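Long-range contacts in 3-methyladenine DNA glycosylase (Helicobacter pylori, PDB 1PU6), which probably removes 3-methyladenine from alkylated DNA, as a helix-hairpin-helix glycosylase of base excision repair: residues A20-W24 against Q197-H203; V38-T43 against K93-L97; D65-L69 against Q109-N113; N103-F108 against W122-Q126; K131-D135 against Y167-Q171. All blocks are in the same frame, centred on the assembly; numbering follows the deposited sequence.

Contact 1 of 5, residues A20-W24 against Q197-H203; sequences APAWW and QLYARFH
The carbonyl oxygen of A22 is gripped by two side chains of helix 195-203, which reach it from opposite faces of its carbonyl plane. Q197 NE2 donates a hydrogen bond to A22 O at 3.0 Å, and R201 NH1 donates another to A22 O at 3.0 Å, the latter running nearly in the guanidinium plane with an N-H...O angle of 160°. Since both donors stand well above and below the peptide plane, neither uses a lone pair of the oxygen. A water extends the clasp, accepting from R201 NH1 at 3.0 Å and donating to A20 O. In this way a type I turn, P21 to W24, in a loop early in the chain is held to a late helix. R201 has a second partner, since its NE bonds the carboxylated lysine at position 205. Next to these bonds lies a stack: the extended Q197 chain crosses the W23 indole at about a right angle, its CG 3.6 Å from the centroid of the five-membered ring, and its amide lies only 11° from parallel to the indole. With CG anti to the W23 carbonyl carbon (chi1 -76°), the indole swings back to the helix, where W23 CE3 meets A200 CB at 3.5 Å. W24, whose NE1 bonds E208, sets CZ3 3.8 Å from H203 CD2 and lies beside a bound beta-mercaptoethanol.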
# COMPACT_ATOMS: atom_id res chain seq x y z
N ALA A 20 9.72 -11.89 -4.91
CA ALA A 20 8.84 -11.14 -4.01
C ALA A 20 7.91 -12.05 -3.21
O ALA A 20 7.60 -13.17 -3.65
CB ALA A 20 7.98 -10.21 -4.88
N PRO A 21 7.44 -11.58 -2.05
CA PRO A 21 6.41 -12.34 -1.30
C PRO A 21 5.02 -12.34 -2.03
O PRO A 21 4.83 -11.65 -2.99
CB PRO A 21 6.34 -11.62 0.06
CG PRO A 21 6.87 -10.22 -0.18
CD PRO A 21 7.86 -10.33 -1.37
N ALA A 22 4.11 -13.20 -1.58
CA ALA A 22 2.86 -13.53 -2.29
C ALA A 22 1.97 -12.31 -2.61
O ALA A 22 1.28 -12.30 -3.63
CB ALA A 22 2.03 -14.48 -1.43
N TRP A 23 1.94 -11.35 -1.70
CA TRP A 23 1.13 -10.13 -1.92
C TRP A 23 2.03 -8.91 -2.27
O TRP A 23 1.59 -7.79 -2.18
CB TRP A 23 0.27 -9.78 -0.68
CG TRP A 23 -0.98 -10.66 -0.51
CD1 TRP A 23 -1.03 -12.04 -0.22
CD2 TRP A 23 -2.34 -10.23 -0.57
NE1 TRP A 23 -2.34 -12.44 -0.14
CE2 TRP A 23 -3.16 -11.36 -0.37
CE3 TRP A 23 -2.93 -8.97 -0.81
CZ2 TRP A 23 -4.58 -11.28 -0.36
CZ3 TRP A 23 -4.36 -8.87 -0.83
CH2 TRP A 23 -5.16 -10.02 -0.61
N TRP A 24 3.31 -9.18 -2.64
CA TRP A 24 4.35 -8.22 -3.03
C TRP A 24 4.86 -7.37 -1.86
O TRP A 24 6.08 -7.32 -1.60
CB TRP A 24 3.92 -7.33 -4.21
CG TRP A 24 4.99 -6.29 -4.57
CD1 TRP A 24 6.22 -6.53 -5.16
CD2 TRP A 24 4.91 -4.90 -4.35
NE1 TRP A 24 6.90 -5.35 -5.30
CE2 TRP A 24 6.10 -4.32 -4.84
CE3 TRP A 24 3.91 -4.04 -3.85
CZ2 TRP A 24 6.35 -2.93 -4.81
CZ3 TRP A 24 4.16 -2.67 -3.81
CH2 TRP A 24 5.36 -2.12 -4.32
N GLN A 197 -5.78 -10.09 -4.18
CA GLN A 197 -4.34 -10.44 -4.29
C GLN A 197 -3.83 -10.14 -5.70
O GLN A 197 -2.65 -9.77 -5.87
CB GLN A 197 -4.14 -11.91 -3.94
CG GLN A 197 -2.64 -12.23 -3.78
CD GLN A 197 -2.37 -13.69 -3.42
OE1 GLN A 197 -3.29 -14.44 -3.02
NE2 GLN A 197 -1.12 -14.09 -3.52
N LEU A 198 -4.67 -10.39 -6.72
CA LEU A 198 -4.28 -10.02 -8.07
C LEU A 198 -3.92 -8.49 -8.16
O LEU A 198 -2.89 -8.12 -8.71
CB LEU A 198 -5.38 -10.41 -9.09
CG LEU A 198 -5.04 -10.20 -10.56
CD1 LEU A 198 -5.95 -11.24 -11.43
CD2 LEU A 198 -5.34 -8.78 -10.99
N TYR A 199 -4.78 -7.61 -7.62
CA TYR A 199 -4.47 -6.17 -7.67
C TYR A 199 -3.18 -5.84 -6.86
O TYR A 199 -2.38 -4.99 -7.28
CB TYR A 199 -5.66 -5.39 -7.08
CG TYR A 199 -6.89 -5.27 -7.95
CD1 TYR A 199 -8.14 -5.13 -7.36
CD2 TYR A 199 -6.81 -5.18 -9.33
CE1 TYR A 199 -9.30 -4.97 -8.11
CE2 TYR A 199 -8.00 -5.01 -10.13
CZ TYR A 199 -9.23 -4.89 -9.49
OH TYR A 199 -10.42 -4.72 -10.23
N ALA A 200 -2.97 -6.54 -5.74
CA ALA A 200 -1.73 -6.36 -4.94
C ALA A 200 -0.50 -6.62 -5.79
O ALA A 200 0.47 -5.82 -5.80
CB ALA A 200 -1.77 -7.31 -3.70
N ARG A 201 -0.55 -7.73 -6.53
CA ARG A 201 0.60 -8.11 -7.37
C ARG A 201 0.73 -7.20 -8.59
O ARG A 201 1.85 -6.89 -9.03
CB ARG A 201 0.47 -9.57 -7.77
CG ARG A 201 0.65 -10.57 -6.58
CD ARG A 201 0.54 -11.99 -6.96
NE ARG A 201 1.76 -12.37 -7.74
CZ ARG A 201 2.90 -12.81 -7.20
NH1 ARG A 201 3.04 -12.99 -5.90
NH2 ARG A 201 3.93 -13.14 -8.02
N PHE A 202 -0.40 -6.83 -9.21
CA PHE A 202 -0.37 -5.98 -10.42
C PHE A 202 0.32 -4.62 -10.12
O PHE A 202 1.26 -4.18 -10.86
CB PHE A 202 -1.85 -5.81 -10.91
CG PHE A 202 -2.01 -5.21 -12.29
CD1 PHE A 202 -3.33 -5.04 -12.80
CD2 PHE A 202 -0.95 -4.82 -13.09
CE1 PHE A 202 -3.60 -4.45 -14.03
CE2 PHE A 202 -1.17 -4.23 -14.39
CZ PHE A 202 -2.53 -4.06 -14.86
N HIS A 203 -0.06 -3.98 -9.02
CA HIS A 203 0.60 -2.71 -8.66
C HIS A 203 2.13 -2.99 -8.41
O HIS A 203 2.96 -2.17 -8.82
CB HIS A 203 -0.04 -2.08 -7.42
CG HIS A 203 0.74 -0.93 -6.87
ND1 HIS A 203 1.02 0.21 -7.62
CD2 HIS A 203 1.39 -0.78 -5.69
CE1 HIS A 203 1.75 1.05 -6.88
NE2 HIS A 203 1.99 0.47 -5.71
O HOH W 1 5.38 -14.45 -4.79

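Contact 2 of 5, residues V38-T43 against K93-L97; sequences VLTQNT and KAKRL
The Q41 amide and the R96 guanidinium cross with their planes 27° apart, and Q41 NE2 comes within 3.2 Å of R96 NH1. Both are donors, so this is a close approach without a bond. The V38 carbonyl lies toward the guanidinium edge, near its plane, and a water makes the connection, accepting from R96 NH1 and donating to V38 O at 3.0 Å and, weakly, to Q41 OE1. A second cation does direct work. K93, fully extended beyond CG, lays its methylenes past L39 and delivers NZ to two carbonyls: L39 O at 2.8 Å, from above the carbonyl plane, and Q41 O at 2.9 Å, within it. S87 O is a third acceptor, so the ammonium is well satisfied beside the type II turn from T40 to T43. Apolar contacts complete the pairing, with V38 CG1 3.6 Å from L97 CD2 and L39 CD2 3.8 Å from L97 CD1. The Q41 amide itself is spoken for by backbone, its NE2 giving to G128 O and its OE1 accepting from G130 N. Those glycines belong to the hairpin of the helix-hairpin-helix motif, the signature of the HhH-GPD fold.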
# COMPACT_ATOMS: atom_id res chain seq x y z
N VAL A 38 1.50 4.34 5.27
CA VAL A 38 1.47 5.73 5.68
C VAL A 38 2.85 6.37 5.51
O VAL A 38 2.95 7.49 4.97
CB VAL A 38 0.98 5.84 7.15
CG1 VAL A 38 1.12 7.28 7.66
CG2 VAL A 38 -0.50 5.34 7.22
N LEU A 39 3.91 5.70 6.01
CA LEU A 39 5.27 6.27 6.00
C LEU A 39 5.88 6.43 4.65
O LEU A 39 6.80 7.27 4.50
CB LEU A 39 6.21 5.45 6.88
CG LEU A 39 5.89 5.42 8.38
CD1 LEU A 39 6.88 4.42 9.06
CD2 LEU A 39 6.11 6.83 8.91
N THR A 40 5.37 5.68 3.65
CA THR A 40 5.96 5.82 2.34
C THR A 40 5.52 7.07 1.54
O THR A 40 6.07 7.37 0.48
CB THR A 40 5.76 4.49 1.54
OG1 THR A 40 6.68 4.46 0.43
CG2 THR A 40 4.38 4.40 0.97
N GLN A 41 4.51 7.79 2.03
CA GLN A 41 4.02 8.97 1.33
C GLN A 41 5.13 10.01 1.11
O GLN A 41 5.85 10.35 2.04
CB GLN A 41 2.80 9.54 2.08
CG GLN A 41 2.08 10.73 1.38
CD GLN A 41 0.76 11.09 2.10
OE1 GLN A 41 -0.22 10.32 2.09
NE2 GLN A 41 0.75 12.25 2.73
N ASN A 42 5.29 10.48 -0.15
CA ASN A 42 6.33 11.48 -0.48
C ASN A 42 7.76 11.02 -0.22
O ASN A 42 8.68 11.84 -0.17
CB ASN A 42 6.02 12.83 0.19
CG ASN A 42 4.78 13.46 -0.40
OD1 ASN A 42 4.62 13.46 -1.65
ND2 ASN A 42 3.88 13.97 0.45
N THR A 43 7.96 9.70 -0.10
CA THR A 43 9.35 9.17 0.04
C THR A 43 9.54 7.83 -0.64
O THR A 43 8.67 7.39 -1.38
CB THR A 43 9.83 9.15 1.53
OG1 THR A 43 11.25 8.87 1.58
CG2 THR A 43 9.20 8.00 2.28
N LYS A 93 4.49 12.89 10.02
CA LYS A 93 4.16 11.44 9.95
C LYS A 93 3.93 10.82 11.32
O LYS A 93 3.04 9.99 11.47
CB LYS A 93 5.23 10.70 9.17
CG LYS A 93 5.00 10.95 7.68
CD LYS A 93 6.11 10.32 6.89
CE LYS A 93 5.89 10.48 5.39
NZ LYS A 93 7.12 10.01 4.59
N ALA A 94 4.70 11.25 12.32
CA ALA A 94 4.42 10.78 13.68
C ALA A 94 3.01 11.17 14.11
O ALA A 94 2.25 10.32 14.60
CB ALA A 94 5.49 11.32 14.70
N LYS A 95 2.64 12.44 13.93
CA LYS A 95 1.30 12.84 14.33
C LYS A 95 0.19 12.08 13.51
O LYS A 95 -0.84 11.65 14.04
CB LYS A 95 1.12 14.36 14.14
CG LYS A 95 -0.36 14.79 14.43
CD LYS A 95 -0.44 16.28 14.66
CE LYS A 95 -1.90 16.74 14.76
NZ LYS A 95 -2.62 16.20 15.99
N ARG A 96 0.43 11.92 12.22
CA ARG A 96 -0.55 11.25 11.36
C ARG A 96 -0.78 9.79 11.84
O ARG A 96 -1.93 9.32 11.88
CB ARG A 96 0.01 11.18 9.95
CG ARG A 96 -0.97 10.74 8.95
CD ARG A 96 -0.34 10.89 7.52
NE ARG A 96 0.24 12.26 7.35
CZ ARG A 96 1.22 12.55 6.50
NH1 ARG A 96 1.76 11.61 5.75
NH2 ARG A 96 1.64 13.82 6.37
N LEU A 97 0.32 9.08 12.18
CA LEU A 97 0.20 7.69 12.73
C LEU A 97 -0.52 7.61 14.07
O LEU A 97 -1.35 6.72 14.31
CB LEU A 97 1.60 7.03 12.88
CG LEU A 97 2.20 6.64 11.55
CD1 LEU A 97 3.66 6.18 11.80
CD2 LEU A 97 1.36 5.58 10.80
O HOH W 2 0.49 9.11 4.71

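Contact 3 of 5, residues D65-L69 against Q109-N113; sequences DEINL and QSFEN
The N-terminus of helix 111-117 is met by a carboxylate from another helix: E66, on helix 65-74, accepts from the backbone N-H groups of F111 and E112. F111 N gives to E66 OE2 at 2.8 Å, with an N-H...O angle of 161°, and E112 N gives to E66 OE1 at 2.9 Å. Each oxygen uses its syn lone pair, so the two N-H groups fill the mouth of the carboxylate. The bend at chi2 (-62°) brings the end of the E66 chain round to the helix start. S110, the N-cap residue, serves the next position, its OG accepting from N113 N at 3.0 Å. Apolar atoms lie beside the cap: L69 CD2 packs 4.0 Å from F111 CB, and the F111 ring lies near D65, whose carboxylate stands almost perpendicular to it. That carboxylate bonds F31 N, and the F31 ring meets F111 edge-to-face. At the outer side E112 carries a like charge, its OE1 4.8 Å from E66 OE1, with a water donating to both oxygens. Two N-H donors and the positive end of the helix dipole would probably favour the ionised form of E66 and partly offset the nearby charge of E112.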
# COMPACT_ATOMS: atom_id res chain seq x y z
N ASP A 65 -0.75 -7.83 16.77
CA ASP A 65 -1.15 -6.57 16.11
C ASP A 65 -2.14 -5.74 16.90
O ASP A 65 -2.22 -4.51 16.68
CB ASP A 65 -1.72 -6.87 14.71
CG ASP A 65 -0.61 -6.95 13.67
OD1 ASP A 65 -0.93 -7.31 12.50
OD2 ASP A 65 0.60 -6.67 13.95
N GLU A 66 -2.93 -6.37 17.78
CA GLU A 66 -3.82 -5.56 18.62
C GLU A 66 -3.00 -4.72 19.61
O GLU A 66 -3.33 -3.53 19.84
CB GLU A 66 -4.91 -6.41 19.35
CG GLU A 66 -5.83 -7.14 18.35
CD GLU A 66 -6.68 -6.24 17.37
OE1 GLU A 66 -7.26 -6.83 16.39
OE2 GLU A 66 -6.75 -4.99 17.57
N ILE A 67 -1.92 -5.30 20.15
CA ILE A 67 -1.01 -4.52 20.98
C ILE A 67 -0.24 -3.48 20.17
O ILE A 67 -0.04 -2.34 20.66
CB ILE A 67 -0.05 -5.45 21.77
CG1 ILE A 67 -0.85 -6.24 22.81
CG2 ILE A 67 1.03 -4.66 22.53
CD1 ILE A 67 -0.03 -7.28 23.53
N ASN A 68 0.22 -3.84 18.96
CA ASN A 68 0.92 -2.86 18.11
C ASN A 68 0.07 -1.61 17.84
O ASN A 68 0.60 -0.49 17.84
CB ASN A 68 1.29 -3.51 16.76
CG ASN A 68 2.42 -4.55 16.87
OD1 ASN A 68 2.55 -5.46 15.97
ND2 ASN A 68 3.23 -4.44 17.87
N LEU A 69 -1.23 -1.80 17.60
CA LEU A 69 -2.13 -0.68 17.31
C LEU A 69 -2.20 0.25 18.54
O LEU A 69 -2.12 1.49 18.44
CB LEU A 69 -3.53 -1.22 16.91
CG LEU A 69 -4.67 -0.19 16.79
CD1 LEU A 69 -4.37 0.88 15.72
CD2 LEU A 69 -6.01 -0.93 16.48
N GLN A 109 -12.83 -0.40 17.27
CA GLN A 109 -12.49 -1.18 18.48
C GLN A 109 -11.24 -2.04 18.36
O GLN A 109 -10.50 -2.22 19.35
CB GLN A 109 -13.72 -1.96 19.05
CG GLN A 109 -14.82 -1.02 19.56
CD GLN A 109 -15.70 -0.39 18.46
OE1 GLN A 109 -16.17 -1.08 17.50
NE2 GLN A 109 -15.94 0.94 18.58
N SER A 110 -11.00 -2.61 17.18
CA SER A 110 -9.85 -3.51 17.01
C SER A 110 -9.34 -3.44 15.60
O SER A 110 -10.07 -3.04 14.70
CB SER A 110 -10.27 -4.98 17.30
OG SER A 110 -11.27 -5.46 16.39
N PHE A 111 -8.07 -3.81 15.41
CA PHE A 111 -7.50 -3.90 14.08
C PHE A 111 -8.26 -4.97 13.28
O PHE A 111 -8.50 -4.79 12.09
CB PHE A 111 -5.99 -4.22 14.15
CG PHE A 111 -5.31 -4.21 12.83
CD1 PHE A 111 -5.32 -3.05 12.04
CD2 PHE A 111 -4.63 -5.35 12.36
CE1 PHE A 111 -4.67 -3.03 10.78
CE2 PHE A 111 -3.97 -5.34 11.12
CZ PHE A 111 -3.99 -4.18 10.33
N GLU A 112 -8.66 -6.07 13.92
CA GLU A 112 -9.38 -7.11 13.18
C GLU A 112 -10.71 -6.59 12.62
O GLU A 112 -11.03 -6.83 11.45
CB GLU A 112 -9.69 -8.32 14.10
CG GLU A 112 -10.45 -9.45 13.41
CD GLU A 112 -10.34 -10.78 14.16
OE1 GLU A 112 -9.77 -10.79 15.29
OE2 GLU A 112 -10.82 -11.82 13.64
N ASN A 113 -11.49 -5.88 13.44
CA ASN A 113 -12.74 -5.33 12.94
C ASN A 113 -12.52 -4.24 11.91
O ASN A 113 -13.28 -4.15 10.92
CB ASN A 113 -13.61 -4.81 14.10
CG ASN A 113 -15.04 -4.52 13.69
OD1 ASN A 113 -15.74 -5.40 13.09
ND2 ASN A 113 -15.50 -3.31 14.02
O HOH W 3 -8.66 -8.97 17.52

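Contact 4 of 5, residues N103-F108 against W122-Q126; sequences NILKDF and WLLDQ
This is a knob-into-hole contact between the C-terminal end of helix 90-108 and the short helix 120-124: the W122 indole enters a hole formed by N103, I104, D107 and F108. The ring is sandwiched. Over one face comes F108, whose CE2 stands 3.4 Å from W122 CE2 in an edge-to-face pair, the ring planes 70° apart. Over the other face lies NE2 of Q126, from the indole's own segment, about 3.4 Å above the ring plane. The rim is occupied too. W122 NE1 donates to D107 OD1 at 2.8 Å, in the plane of the indole, using the lone pair of OD1 that points away from OD2. K106 NZ forms a salt bridge with that second oxygen, so D107 has a partner at each end. Farther round, W122 CZ2 abuts N103 O, and W122 CH2 packs 3.7 Å from I104 CG1. CG anti to the W122 backbone N (chi1 -172°) directs the indole to helix 90-108. The indole's own helix is the first of the helix-hairpin-helix motif, and Q126 stands where the chain leaves it for the hairpin. Folded at chi2, the Q126 side chain turns back so that NE2 donates to W122 O at 3.0 Å, which probably helps to keep the amide over the indole. Its other end points across the interface, where Q126 OE1 accepts from N103 ND2 at 2.9 Å in the carbonyl plane, the two amides being turned 76° against each other. F114 of helix 111-117 touches both I104 and W122.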
# COMPACT_ATOMS: atom_id res chain seq x y z
N ASN A 103 -7.96 6.83 16.18
CA ASN A 103 -9.32 6.85 15.60
C ASN A 103 -9.77 5.46 15.16
O ASN A 103 -10.97 5.14 15.17
CB ASN A 103 -9.36 7.85 14.42
CG ASN A 103 -9.56 9.25 14.87
OD1 ASN A 103 -10.19 9.51 15.91
ND2 ASN A 103 -9.06 10.19 14.13
N ILE A 104 -8.81 4.59 14.82
CA ILE A 104 -9.19 3.19 14.52
C ILE A 104 -9.78 2.55 15.78
O ILE A 104 -10.80 1.86 15.75
CB ILE A 104 -7.98 2.35 14.04
CG1 ILE A 104 -7.54 2.81 12.65
CG2 ILE A 104 -8.33 0.82 14.03
CD1 ILE A 104 -6.23 2.12 12.17
N LEU A 105 -9.12 2.76 16.91
CA LEU A 105 -9.65 2.19 18.17
C LEU A 105 -11.02 2.76 18.50
O LEU A 105 -11.96 2.01 18.91
CB LEU A 105 -8.64 2.47 19.31
CG LEU A 105 -7.32 1.67 19.21
CD1 LEU A 105 -6.21 2.28 20.10
CD2 LEU A 105 -7.56 0.18 19.57
N LYS A 106 -11.18 4.07 18.34
CA LYS A 106 -12.46 4.71 18.64
C LYS A 106 -13.63 4.21 17.80
O LYS A 106 -14.73 3.96 18.34
CB LYS A 106 -12.31 6.24 18.49
CG LYS A 106 -13.58 6.99 18.91
CD LYS A 106 -13.26 8.50 19.01
CE LYS A 106 -12.98 9.14 17.66
NZ LYS A 106 -14.17 9.07 16.70
N ASP A 107 -13.39 4.04 16.49
CA ASP A 107 -14.51 3.75 15.56
C ASP A 107 -14.72 2.28 15.26
O ASP A 107 -15.85 1.84 14.86
CB ASP A 107 -14.34 4.55 14.27
CG ASP A 107 -14.55 6.05 14.50
OD1 ASP A 107 -14.21 6.83 13.57
OD2 ASP A 107 -15.05 6.53 15.59
N PHE A 108 -13.66 1.50 15.40
CA PHE A 108 -13.73 0.07 15.06
C PHE A 108 -13.39 -0.91 16.17
O PHE A 108 -13.58 -2.11 16.01
CB PHE A 108 -12.80 -0.21 13.86
CG PHE A 108 -13.14 0.61 12.66
CD1 PHE A 108 -14.24 0.26 11.84
CD2 PHE A 108 -12.35 1.73 12.31
CE1 PHE A 108 -14.56 1.01 10.69
CE2 PHE A 108 -12.69 2.51 11.16
CZ PHE A 108 -13.79 2.15 10.35
N TRP A 122 -13.51 6.85 5.07
CA TRP A 122 -13.09 6.96 6.46
C TRP A 122 -11.55 7.26 6.54
O TRP A 122 -11.08 8.16 7.27
CB TRP A 122 -13.43 5.64 7.19
CG TRP A 122 -13.20 5.78 8.70
CD1 TRP A 122 -14.15 6.11 9.66
CD2 TRP A 122 -11.96 5.58 9.41
NE1 TRP A 122 -13.55 6.21 10.90
CE2 TRP A 122 -12.23 5.81 10.79
CE3 TRP A 122 -10.66 5.20 9.02
CZ2 TRP A 122 -11.20 5.74 11.79
CZ3 TRP A 122 -9.65 5.08 10.03
CH2 TRP A 122 -9.94 5.39 11.38
N LEU A 123 -10.77 6.56 5.73
CA LEU A 123 -9.27 6.77 5.76
C LEU A 123 -8.90 8.20 5.25
O LEU A 123 -8.02 8.87 5.84
CB LEU A 123 -8.59 5.72 4.89
CG LEU A 123 -8.61 4.32 5.55
CD1 LEU A 123 -8.22 3.27 4.48
CD2 LEU A 123 -7.63 4.26 6.79
N LEU A 124 -9.61 8.66 4.21
CA LEU A 124 -9.34 10.00 3.68
C LEU A 124 -9.71 11.11 4.68
O LEU A 124 -9.16 12.24 4.59
CB LEU A 124 -10.04 10.25 2.34
CG LEU A 124 -9.47 9.33 1.25
CD1 LEU A 124 -10.43 9.41 0.02
CD2 LEU A 124 -8.00 9.65 0.84
N ASP A 125 -10.62 10.82 5.62
CA ASP A 125 -10.93 11.75 6.68
C ASP A 125 -9.91 11.79 7.83
O ASP A 125 -10.08 12.56 8.82
CB ASP A 125 -12.34 11.46 7.22
CG ASP A 125 -13.42 12.00 6.26
OD1 ASP A 125 -14.58 11.50 6.28
OD2 ASP A 125 -13.14 12.92 5.46
N GLN A 126 -8.85 11.00 7.72
CA GLN A 126 -7.76 11.02 8.69
C GLN A 126 -6.70 12.00 8.14
O GLN A 126 -6.13 11.77 7.06
CB GLN A 126 -7.17 9.60 8.86
CG GLN A 126 -8.26 8.53 9.18
CD GLN A 126 -9.18 8.95 10.32
OE1 GLN A 126 -8.68 9.33 11.39
NE2 GLN A 126 -10.51 8.83 10.15

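Contact 5 of 5, residues K131-D135 against Y167-Q171; sequences KESAD and YDELQ
D135 and Y167 meet at the inner side of a contact between the second helix of the helix-hairpin-helix motif, 131-141, and helix 167-179; the axes of segments 131-135 and 167-171 run 45° apart, 12.0 Å at closest. The wide spacing is filled by long side chains. On the tight side D135 OD1 is crowded with donors: Y167 OH gives to it at 2.7 Å, on the anti side and little out of the carboxylate plane, while Q171 NE2 comes from well above that plane at 2.8 Å. R120 adds a salt bridge to the same oxygen, so charge and dipoles converge on one buried carboxylate, which would probably favour its ionised form. CG anti to the Y167 backbone N (chi1 -177°) points the ring to helix 131-141, and K131 covers one face, its CB 3.8 Å from the ring centroid, almost on the ring normal. The outer side is looser and wetter. There K131 extends past the tyrosine to a salt bridge with D168, whose other oxygen is held by R120. K131 NZ meets D168 OD1 at 3.0 Å from above the carboxylate plane, and a water accepts from both K131 NZ and D168 N, 3.0 Å from each.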
# COMPACT_ATOMS: atom_id res chain seq x y z
N LYS A 131 -4.67 9.66 -1.16
CA LYS A 131 -5.35 8.53 -1.81
C LYS A 131 -4.46 7.30 -1.98
O LYS A 131 -4.92 6.17 -1.76
CB LYS A 131 -5.96 8.97 -3.16
CG LYS A 131 -7.18 9.75 -2.94
CD LYS A 131 -7.73 10.27 -4.27
CE LYS A 131 -9.01 11.06 -4.00
NZ LYS A 131 -9.59 11.49 -5.23
N GLU A 132 -3.20 7.50 -2.36
CA GLU A 132 -2.27 6.38 -2.54
C GLU A 132 -2.11 5.61 -1.24
O GLU A 132 -2.17 4.37 -1.24
CB GLU A 132 -0.92 6.88 -3.10
CG GLU A 132 0.06 5.72 -3.39
CD GLU A 132 1.42 6.22 -3.92
OE1 GLU A 132 2.46 5.51 -3.78
OE2 GLU A 132 1.45 7.33 -4.48
N SER A 133 -1.90 6.33 -0.13
CA SER A 133 -1.75 5.69 1.19
C SER A 133 -3.05 5.02 1.63
O SER A 133 -3.01 3.86 2.15
CB SER A 133 -1.34 6.71 2.26
OG SER A 133 0.06 7.05 2.15
N ALA A 134 -4.21 5.69 1.43
CA ALA A 134 -5.50 5.06 1.84
C ALA A 134 -5.72 3.74 1.04
O ALA A 134 -6.12 2.70 1.59
CB ALA A 134 -6.68 5.98 1.55
N ASP A 135 -5.48 3.81 -0.25
CA ASP A 135 -5.70 2.58 -1.07
C ASP A 135 -4.69 1.48 -0.75
O ASP A 135 -5.04 0.26 -0.80
CB ASP A 135 -5.65 2.95 -2.52
CG ASP A 135 -6.90 3.70 -2.96
OD1 ASP A 135 -6.88 4.36 -4.03
OD2 ASP A 135 -7.95 3.74 -2.25
N TYR A 167 -6.18 10.89 -10.07
CA TYR A 167 -5.94 9.60 -9.37
C TYR A 167 -7.10 8.62 -9.60
O TYR A 167 -6.86 7.47 -9.93
CB TYR A 167 -5.70 9.82 -7.83
CG TYR A 167 -5.38 8.55 -7.08
CD1 TYR A 167 -4.06 8.30 -6.64
CD2 TYR A 167 -6.36 7.59 -6.85
CE1 TYR A 167 -3.74 7.13 -5.98
CE2 TYR A 167 -6.07 6.42 -6.24
CZ TYR A 167 -4.76 6.19 -5.78
OH TYR A 167 -4.49 4.97 -5.17
N ASP A 168 -8.36 9.03 -9.36
CA ASP A 168 -9.46 8.05 -9.38
C ASP A 168 -9.76 7.49 -10.79
O ASP A 168 -10.19 6.33 -10.96
CB ASP A 168 -10.75 8.63 -8.82
CG ASP A 168 -10.67 8.89 -7.30
OD1 ASP A 168 -11.48 9.70 -6.76
OD2 ASP A 168 -9.84 8.37 -6.57
N GLU A 169 -9.52 8.32 -11.79
CA GLU A 169 -9.69 7.89 -13.19
C GLU A 169 -8.57 6.96 -13.65
O GLU A 169 -8.83 6.00 -14.34
CB GLU A 169 -9.77 9.13 -14.08
CG GLU A 169 -11.06 9.90 -13.75
CD GLU A 169 -11.25 11.16 -14.61
OE1 GLU A 169 -12.19 11.96 -14.30
OE2 GLU A 169 -10.52 11.32 -15.61
N LEU A 170 -7.36 7.22 -13.17
CA LEU A 170 -6.22 6.35 -13.43
C LEU A 170 -6.46 4.97 -12.77
O LEU A 170 -6.27 3.90 -13.37
CB LEU A 170 -5.00 7.01 -12.82
CG LEU A 170 -3.60 6.71 -13.32
CD1 LEU A 170 -2.47 6.91 -12.31
CD2 LEU A 170 -3.28 5.92 -14.59
N GLN A 171 -6.89 5.00 -11.51
CA GLN A 171 -7.30 3.78 -10.84
C GLN A 171 -8.44 3.00 -11.59
O GLN A 171 -8.41 1.77 -11.72
CB GLN A 171 -7.76 4.11 -9.44
CG GLN A 171 -8.28 2.95 -8.67
CD GLN A 171 -8.53 3.38 -7.23
OE1 GLN A 171 -9.41 4.23 -7.00
NE2 GLN A 171 -7.73 2.86 -6.29
O HOH W 4 -8.97 11.74 -8.20

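Contact 1 encloses contacts 2 to 5 along the chain, joining an early loop to a late helix. Contacts 2 and 4 share helix 90-108, and contact 3 follows directly from its end, where N113 ND2 bonds F108 O. The helix-hairpin-helix is approached from several sides: contact 4 on its first helix, contact 5 on its second, contact 2 through Q41, whose OE1 also has a weak bond to S133 OG. Contact 5 is the surface contact, combining ion pairs with a buried aspartate; the others are partly buried. Backbone carbonyls take side-chain donors in contacts 1 and 2, while contact 3 reverses those roles and contact 4 centres on an indole held in a hole of the neighbouring helix.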